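Local structure of ENT (Trypanosoma brucei brucei, 5ZX1) at residues Tyr45-Met54 with Glu85-Val95. The protein is of unknown function but carries a helical ENT domain, the part described here, and is probably linked to transcription. Numbering follows the deposited sequence.
Sequences YRSLCRVLCM and ELAAAREDVLV
A89 lays its methyl against C49 and R50, CB to R50 CA 3.6 Å, illustrating how small side chains let two helices run close together. The C53 side chain is a knob set among L86, A89, R90 and V95, its SG 3.9 Å from L86 CD1 and its CB 3.6 Å from V95 CG1. One turn earlier, C49 SG is directed at the backbone of L86, 3.6 Å from CA. With so little bulk between them, the axes of segments 45-54 and 85-91 approach to 8.2 Å, at a crossing angle of -42°.

Beyond this seam a bend at chi3 (50°) turns the R50 guanidinium between V95 CG2, offset over one face, and R46 NH1 over the opposite one. R50 NH1 to D92 OD2, at 3.2 Å, is a salt bridge that includes a weak hydrogen bond, in plane at the guanidinium edge, the two planes being nearly perpendicular. D92, the N-cap residue of helix 93-101, also caps its first turn: OD1 accepts from V95 N at 2.8 Å through its anti lone pair. E85, bent at chi2 (-59°), lays OE1 alongside the R46 aliphatic chain, 3.1 Å from R46 CG; R46 NE is too far for a salt bridge, and OE2 pairs with R81. The arrangement is close helix-helix packing with knob-into-hole character, joining helix 30-56 to the 79-91/93-101 corner of the all-helical ENT domain.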
loop_
_atom_site.group_PDB
_atom_site.type_symbol
_atom_site.label_atom_id
_atom_site.label_comp_id
_atom_site.label_asym_id
_atom_site.label_seq_id
_atom_site.Cartn_x
_atom_site.Cartn_y
_atom_site.Cartn_z
ATOM N N TYR A 45 -5.335 1.830 1.258
ATOM C CA TYR A 45 -4.689 1.318 0.050
ATOM C C TYR A 45 -3.242 1.827 -0.054
ATOM O O TYR A 45 -2.327 1.070 -0.408
ATOM C CB TYR A 45 -5.477 1.688 -1.212
ATOM C CG TYR A 45 -5.060 0.852 -2.413
ATOM C CD1 TYR A 45 -5.486 -0.466 -2.540
ATOM C CD2 TYR A 45 -4.236 1.373 -3.403
ATOM C CE1 TYR A 45 -5.111 -1.238 -3.601
ATOM C CE2 TYR A 45 -3.848 0.602 -4.497
ATOM C CZ TYR A 45 -4.295 -0.709 -4.583
ATOM O OH TYR A 45 -3.932 -1.508 -5.642
ATOM N N ARG A 46 -3.033 3.103 0.253
ATOM C CA ARG A 46 -1.707 3.706 0.148
ATOM C C ARG A 46 -0.700 2.957 1.013
ATOM O O ARG A 46 0.352 2.503 0.546
ATOM C CB ARG A 46 -1.753 5.182 0.563
ATOM C CG ARG A 46 -0.400 5.879 0.501
ATOM C CD ARG A 46 -0.448 7.239 1.155
ATOM N NE ARG A 46 0.894 7.800 1.314
ATOM C CZ ARG A 46 1.553 7.895 2.470
ATOM N NH1 ARG A 46 2.774 8.419 2.489
ATOM N NH2 ARG A 46 0.998 7.478 3.607
ATOM N N SER A 47 -1.042 2.807 2.283
ATOM C CA SER A 47 -0.157 2.147 3.206
ATOM C C SER A 47 0.059 0.697 2.771
ATOM O O SER A 47 1.098 0.098 3.067
ATOM C CB SER A 47 -0.725 2.215 4.618
ATOM O OG SER A 47 -1.771 1.281 4.740
ATOM N N LEU A 48 -0.911 0.141 2.050
ATOM C CA LEU A 48 -0.796 -1.215 1.527
ATOM C C LEU A 48 0.263 -1.312 0.439
ATOM O O LEU A 48 1.053 -2.252 0.412
ATOM C CB LEU A 48 -2.136 -1.685 0.969
ATOM C CG LEU A 48 -2.844 -2.856 1.639
ATOM C CD1 LEU A 48 -3.883 -3.378 0.673
ATOM C CD2 LEU A 48 -1.860 -3.943 2.004
ATOM N N CYS A 49 0.256 -0.357 -0.482
ATOM C CA CYS A 49 1.287 -0.326 -1.515
ATOM C C CYS A 49 2.701 -0.175 -0.932
ATOM O O CYS A 49 3.620 -0.887 -1.319
ATOM C CB CYS A 49 1.004 0.814 -2.488
ATOM S SG CYS A 49 -0.392 0.479 -3.572
ATOM N N ARG A 50 2.870 0.753 0.004
ATOM C CA ARG A 50 4.201 1.090 0.508
ATOM C C ARG A 50 4.823 -0.122 1.170
ATOM O O ARG A 50 5.931 -0.566 0.829
ATOM C CB ARG A 50 4.130 2.258 1.497
ATOM C CG ARG A 50 3.475 3.491 0.915
ATOM C CD ARG A 50 2.891 4.378 1.998
ATOM N NE ARG A 50 3.870 4.625 3.043
ATOM C CZ ARG A 50 4.908 5.447 2.929
ATOM N NH1 ARG A 50 5.133 6.114 1.803
ATOM N NH2 ARG A 50 5.737 5.577 3.950
ATOM N N VAL A 51 4.067 -0.661 2.108
ATOM C CA VAL A 51 4.465 -1.806 2.879
ATOM C C VAL A 51 4.724 -3.061 2.021
ATOM O O VAL A 51 5.700 -3.776 2.237
ATOM C CB VAL A 51 3.385 -2.039 3.949
ATOM C CG1 VAL A 51 3.307 -3.459 4.329
ATOM C CG2 VAL A 51 3.667 -1.180 5.151
ATOM N N LEU A 52 3.880 -3.342 1.039
ATOM C CA LEU A 52 4.153 -4.503 0.197
ATOM C C LEU A 52 5.413 -4.268 -0.645
ATOM O O LEU A 52 6.122 -5.216 -1.006
ATOM C CB LEU A 52 2.956 -4.827 -0.700
ATOM C CG LEU A 52 1.772 -5.412 0.068
ATOM C CD1 LEU A 52 0.729 -6.043 -0.857
ATOM C CD2 LEU A 52 2.253 -6.403 1.121
ATOM N N CYS A 53 5.708 -3.003 -0.934
ATOM C CA CYS A 53 6.934 -2.673 -1.649
ATOM C C CYS A 53 8.163 -2.706 -0.731
ATOM O O CYS A 53 9.276 -2.955 -1.187
ATOM C CB CYS A 53 6.810 -1.304 -2.303
ATOM S SG CYS A 53 5.634 -1.269 -3.626
ATOM N N MET A 54 7.974 -2.448 0.556
ATOM C CA MET A 54 9.088 -2.551 1.485
ATOM C C MET A 54 9.591 -3.982 1.564
ATOM O O MET A 54 10.784 -4.223 1.752
ATOM C CB MET A 54 8.688 -2.077 2.869
ATOM C CG MET A 54 8.551 -0.585 2.998
ATOM S SD MET A 54 7.999 -0.237 4.681
ATOM C CE MET A 54 7.755 1.543 4.608
ATOM N N GLU A 85 -1.046 5.240 -6.631
ATOM C CA GLU A 85 -0.528 4.924 -5.303
ATOM C C GLU A 85 0.610 3.908 -5.357
ATOM O O GLU A 85 1.587 4.027 -4.625
ATOM C CB GLU A 85 -1.644 4.393 -4.396
ATOM C CG GLU A 85 -2.679 5.421 -4.034
ATOM C CD GLU A 85 -2.074 6.619 -3.327
ATOM O OE1 GLU A 85 -1.190 6.415 -2.462
ATOM O OE2 GLU A 85 -2.476 7.764 -3.645
ATOM N N LEU A 86 0.483 2.905 -6.218
ATOM C CA LEU A 86 1.522 1.888 -6.320
ATOM C C LEU A 86 2.798 2.480 -6.911
ATOM O O LEU A 86 3.909 2.191 -6.446
ATOM C CB LEU A 86 1.053 0.703 -7.167
ATOM C CG LEU A 86 2.111 -0.385 -7.348
ATOM C CD1 LEU A 86 2.509 -0.956 -5.998
ATOM C CD2 LEU A 86 1.582 -1.476 -8.246
ATOM N N ALA A 87 2.633 3.298 -7.946
ATOM C CA ALA A 87 3.758 3.980 -8.566
ATOM C C ALA A 87 4.469 4.864 -7.530
ATOM O O ALA A 87 5.694 4.849 -7.421
ATOM C CB ALA A 87 3.288 4.802 -9.759
ATOM N N ALA A 88 3.684 5.602 -6.750
ATOM C CA ALA A 88 4.215 6.499 -5.725
ATOM C C ALA A 88 4.993 5.742 -4.655
ATOM O O ALA A 88 6.048 6.196 -4.201
ATOM C CB ALA A 88 3.086 7.290 -5.082
ATOM N N ALA A 89 4.478 4.590 -4.245
ATOM C CA ALA A 89 5.117 3.848 -3.170
ATOM C C ALA A 89 6.440 3.254 -3.640
ATOM O O ALA A 89 7.407 3.189 -2.883
ATOM C CB ALA A 89 4.194 2.766 -2.657
ATOM N N ARG A 90 6.480 2.831 -4.897
ATOM C CA ARG A 90 7.679 2.222 -5.466
ATOM C C ARG A 90 8.872 3.171 -5.421
ATOM O O ARG A 90 10.017 2.748 -5.259
ATOM C CB ARG A 90 7.414 1.788 -6.908
ATOM C CG ARG A 90 6.841 0.381 -7.043
ATOM C CD ARG A 90 7.001 -0.127 -8.478
ATOM N NE ARG A 90 6.388 -1.439 -8.693
ATOM C CZ ARG A 90 5.203 -1.629 -9.266
ATOM N NH1 ARG A 90 4.741 -2.862 -9.420
ATOM N NH2 ARG A 90 4.486 -0.589 -9.685
ATOM N N GLU A 91 8.591 4.459 -5.547
ATOM C CA GLU A 91 9.642 5.452 -5.655
ATOM C C GLU A 91 9.799 6.287 -4.377
ATOM O O GLU A 91 10.688 7.123 -4.282
ATOM C CB GLU A 91 9.356 6.361 -6.841
ATOM C CG GLU A 91 8.364 7.453 -6.512
ATOM C CD GLU A 91 8.152 8.402 -7.671
ATOM O OE1 GLU A 91 7.600 9.511 -7.454
ATOM O OE2 GLU A 91 8.549 8.027 -8.800
ATOM N N ASP A 92 8.930 6.072 -3.400
ATOM C CA ASP A 92 9.080 6.742 -2.118
ATOM C C ASP A 92 10.430 6.358 -1.509
ATOM O O ASP A 92 10.871 5.204 -1.643
ATOM C CB ASP A 92 7.933 6.370 -1.184
ATOM C CG ASP A 92 8.136 6.883 0.216
ATOM O OD1 ASP A 92 8.933 6.265 0.955
ATOM O OD2 ASP A 92 7.493 7.895 0.576
ATOM N N VAL A 93 11.080 7.322 -0.852
ATOM C CA VAL A 93 12.444 7.149 -0.317
ATOM C C VAL A 93 12.520 6.241 0.917
ATOM O O VAL A 93 13.424 5.413 1.038
ATOM C CB VAL A 93 13.079 8.510 0.018
ATOM C CG1 VAL A 93 14.526 8.312 0.443
ATOM C CG2 VAL A 93 12.992 9.448 -1.177
ATOM N N LEU A 94 11.592 6.414 1.847
ATOM C CA LEU A 94 11.541 5.516 2.994
ATOM C C LEU A 94 11.335 4.080 2.482
ATOM O O LEU A 94 12.089 3.178 2.848
ATOM C CB LEU A 94 10.432 5.937 3.960
ATOM C CG LEU A 94 10.263 5.112 5.242
ATOM C CD1 LEU A 94 11.566 5.011 6.009
ATOM C CD2 LEU A 94 9.189 5.716 6.118
ATOM N N VAL A 95 10.365 3.889 1.583
ATOM C CA VAL A 95 10.038 2.553 1.074
ATOM C C VAL A 95 11.269 1.897 0.465
ATOM O O VAL A 95 11.658 0.792 0.864
ATOM C CB VAL A 95 8.871 2.583 0.035
ATOM C CG1 VAL A 95 8.623 1.196 -0.517
ATOM C CG2 VAL A 95 7.580 3.131 0.651
#